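Local coordinates for uncharacterized protein (Deinococcus radiodurans, PDB 3NQN) that is of unknown function but binds calcium ions and probably belongs to the Bet v 1-like superfamily, at residues G50-L58 with A135-V143. Sequence-based numbering, arbitrary orientation.
Sequences GELLVTVPL and AAGRTLERV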
# COMPACT_ATOMS: atom_id res chain seq x y z
N GLY A 50 -6.90 7.62 5.99
CA GLY A 50 -5.50 7.35 6.24
C GLY A 50 -5.28 5.87 6.33
O GLY A 50 -6.06 5.09 5.79
N GLU A 51 -4.23 5.47 7.04
CA GLU A 51 -3.92 4.06 7.16
C GLU A 51 -3.16 3.76 8.44
O GLU A 51 -2.47 4.63 8.98
CB GLU A 51 -3.12 3.59 5.92
CG GLU A 51 -1.83 4.36 5.70
CD GLU A 51 -1.28 4.27 4.26
OE1 GLU A 51 -1.96 3.75 3.35
OE2 GLU A 51 -0.15 4.76 4.06
N LEU A 52 -3.36 2.57 8.97
CA LEU A 52 -2.58 2.08 10.08
C LEU A 52 -1.62 1.04 9.53
O LEU A 52 -1.95 0.36 8.54
CB LEU A 52 -3.46 1.43 11.15
CG LEU A 52 -4.43 2.31 11.93
CD1 LEU A 52 -5.47 2.88 10.98
CD2 LEU A 52 -5.11 1.50 13.05
N LEU A 53 -0.46 0.90 10.17
CA LEU A 53 0.55 -0.04 9.71
C LEU A 53 0.62 -1.27 10.61
O LEU A 53 0.80 -1.16 11.82
CB LEU A 53 1.92 0.64 9.64
CG LEU A 53 2.03 1.88 8.73
CD1 LEU A 53 3.49 2.39 8.72
CD2 LEU A 53 1.58 1.57 7.33
N VAL A 54 0.39 -2.43 10.01
CA VAL A 54 0.54 -3.71 10.69
C VAL A 54 1.84 -4.33 10.20
O VAL A 54 1.99 -4.61 9.00
CB VAL A 54 -0.63 -4.66 10.37
CG1 VAL A 54 -0.41 -6.04 11.05
CG2 VAL A 54 -1.96 -4.05 10.81
N THR A 55 2.77 -4.55 11.12
CA THR A 55 4.07 -5.11 10.78
C THR A 55 4.10 -6.61 10.99
O THR A 55 3.85 -7.09 12.08
CB THR A 55 5.19 -4.47 11.64
OG1 THR A 55 5.21 -3.06 11.40
CG2 THR A 55 6.55 -5.05 11.28
N VAL A 56 4.37 -7.34 9.91
CA VAL A 56 4.54 -8.77 10.01
C VAL A 56 5.85 -9.15 9.36
O VAL A 56 6.41 -8.36 8.58
CB VAL A 56 3.36 -9.57 9.36
CG1 VAL A 56 2.05 -9.22 10.05
CG2 VAL A 56 3.27 -9.29 7.84
N PRO A 57 6.35 -10.35 9.67
CA PRO A 57 7.61 -10.75 9.07
C PRO A 57 7.54 -10.87 7.55
O PRO A 57 6.52 -11.27 6.98
CB PRO A 57 7.89 -12.13 9.70
CG PRO A 57 7.14 -12.12 10.99
CD PRO A 57 5.92 -11.28 10.74
N LEU A 58 8.64 -10.51 6.91
CA LEU A 58 8.83 -10.67 5.48
C LEU A 58 8.06 -9.66 4.63
O LEU A 58 8.64 -9.06 3.73
CB LEU A 58 8.57 -12.12 5.05
CG LEU A 58 9.49 -13.20 5.67
CD1 LEU A 58 9.31 -14.49 4.95
CD2 LEU A 58 10.96 -12.79 5.63
N ALA A 135 -0.30 -9.22 15.48
CA ALA A 135 0.30 -8.01 14.94
C ALA A 135 -0.74 -6.90 14.81
O ALA A 135 -0.47 -5.75 15.17
CB ALA A 135 0.93 -8.31 13.58
N ALA A 136 -1.91 -7.25 14.28
CA ALA A 136 -2.99 -6.29 14.10
C ALA A 136 -3.47 -5.76 15.45
O ALA A 136 -3.81 -4.58 15.58
CB ALA A 136 -4.15 -6.92 13.33
N GLY A 137 -3.50 -6.65 16.44
CA GLY A 137 -3.87 -6.25 17.80
C GLY A 137 -2.91 -5.25 18.39
O GLY A 137 -3.32 -4.30 19.05
N ARG A 138 -1.62 -5.45 18.13
CA ARG A 138 -0.59 -4.54 18.61
C ARG A 138 -0.70 -3.19 17.95
O ARG A 138 -0.46 -2.17 18.60
CB ARG A 138 0.82 -5.10 18.35
CG ARG A 138 1.23 -6.19 19.31
CD ARG A 138 2.73 -6.47 19.20
NE ARG A 138 3.07 -7.22 17.99
CZ ARG A 138 3.07 -8.55 17.90
NH1 ARG A 138 2.73 -9.30 18.96
NH2 ARG A 138 3.39 -9.15 16.76
N THR A 139 -1.00 -3.19 16.65
CA THR A 139 -1.19 -1.96 15.89
C THR A 139 -2.35 -1.13 16.45
O THR A 139 -2.22 0.09 16.65
CB THR A 139 -1.48 -2.26 14.41
OG1 THR A 139 -0.31 -2.85 13.82
CG2 THR A 139 -1.88 -0.97 13.63
N LEU A 140 -3.47 -1.78 16.70
CA LEU A 140 -4.63 -1.10 17.21
C LEU A 140 -4.38 -0.48 18.59
O LEU A 140 -4.76 0.66 18.84
CB LEU A 140 -5.83 -2.05 17.26
CG LEU A 140 -6.40 -2.56 15.93
CD1 LEU A 140 -7.72 -3.26 16.19
CD2 LEU A 140 -6.59 -1.44 14.91
N GLU A 141 -3.73 -1.23 19.47
CA GLU A 141 -3.42 -0.76 20.81
C GLU A 141 -2.40 0.39 20.79
O GLU A 141 -2.55 1.37 21.54
CB GLU A 141 -2.91 -1.91 21.68
CG GLU A 141 -3.98 -2.99 22.02
CD GLU A 141 -5.12 -2.47 22.93
OE1 GLU A 141 -4.96 -1.39 23.57
OE2 GLU A 141 -6.18 -3.14 23.01
N ARG A 142 -1.39 0.31 19.93
CA ARG A 142 -0.37 1.34 19.88
C ARG A 142 -1.03 2.69 19.52
O ARG A 142 -0.79 3.71 20.19
CB ARG A 142 0.71 1.00 18.85
CG ARG A 142 1.94 1.93 18.87
CD ARG A 142 2.91 1.52 19.95
NE ARG A 142 4.25 2.08 19.73
CZ ARG A 142 4.72 3.20 20.28
NH1 ARG A 142 3.96 3.93 21.11
NH2 ARG A 142 5.96 3.59 20.01
N VAL A 143 -1.87 2.69 18.49
CA VAL A 143 -2.51 3.93 18.07
C VAL A 143 -3.48 4.43 19.15
O VAL A 143 -3.50 5.61 19.47
CB VAL A 143 -3.22 3.81 16.68
CG1 VAL A 143 -4.33 2.77 16.72
CG2 VAL A 143 -3.75 5.17 16.23
O HOH W 1 2.01 -4.41 13.95
O HOH W 2 3.64 -6.42 14.89
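Thr139 OG1 meets several polar groups, Leu53 O among them, where helix 135-143 passes over strand 50-56. It lies 2.8 Å from Leu53 O, probably as a hydrogen-bond donor, but the proton could instead point to Ala135 O, one turn back in the helix. A water donates to Thr139 OG1 at 2.8 Å and accepts from Thr55 N, so it bridges helix and strand. A second water donates to Thr55 O and takes a long bond from Arg138 NE, in the plane of the guanidinium group. The Thr139 hydroxyl sits beside its own backbone N (chi1 -66°). The same rotation puts Thr139 CG2 anti to the backbone N, where it lies 3.8 Å from Leu52 CB.

Val54 has CG1 anti to its backbone nitrogen (chi1 177°), and this methyl meets Ala135 CB at 3.7 Å. Val54 CG2 passes 3.6 Å from Thr139 OG1. Trimming Val54 to an alanine removes both methyls, and would probably leave a gap beside Ala135 CB and the Thr139 side chain. Ala135 CB also touches Val56 CG1 at 3.8 Å and packs against Thr55 O. Farther along the helix, Leu52 CD2 meets Leu140 CD2 at 3.8 Å.

The axes of strand 50-56 and helix 135-143 run at 143° to each other, 7.3 Å apart at closest approach. Glu141 of this helix is a calcium ligand and Leu53 adjoins another, Asp63, though neither ion is bound to this chain here. Strand 47-56 pairs with strand 60-73, where Val54 packs on Leu64 and Leu52 on Phe66. Helix 122-153 lies on the antiparallel sheet, consistent with a Bet v 1-like helix-grip fold. Leu140 reaches Phe111 of strand 104-114 and Ala6 of strand 5-13, while Val56 packs on Phe128 of the second subunit.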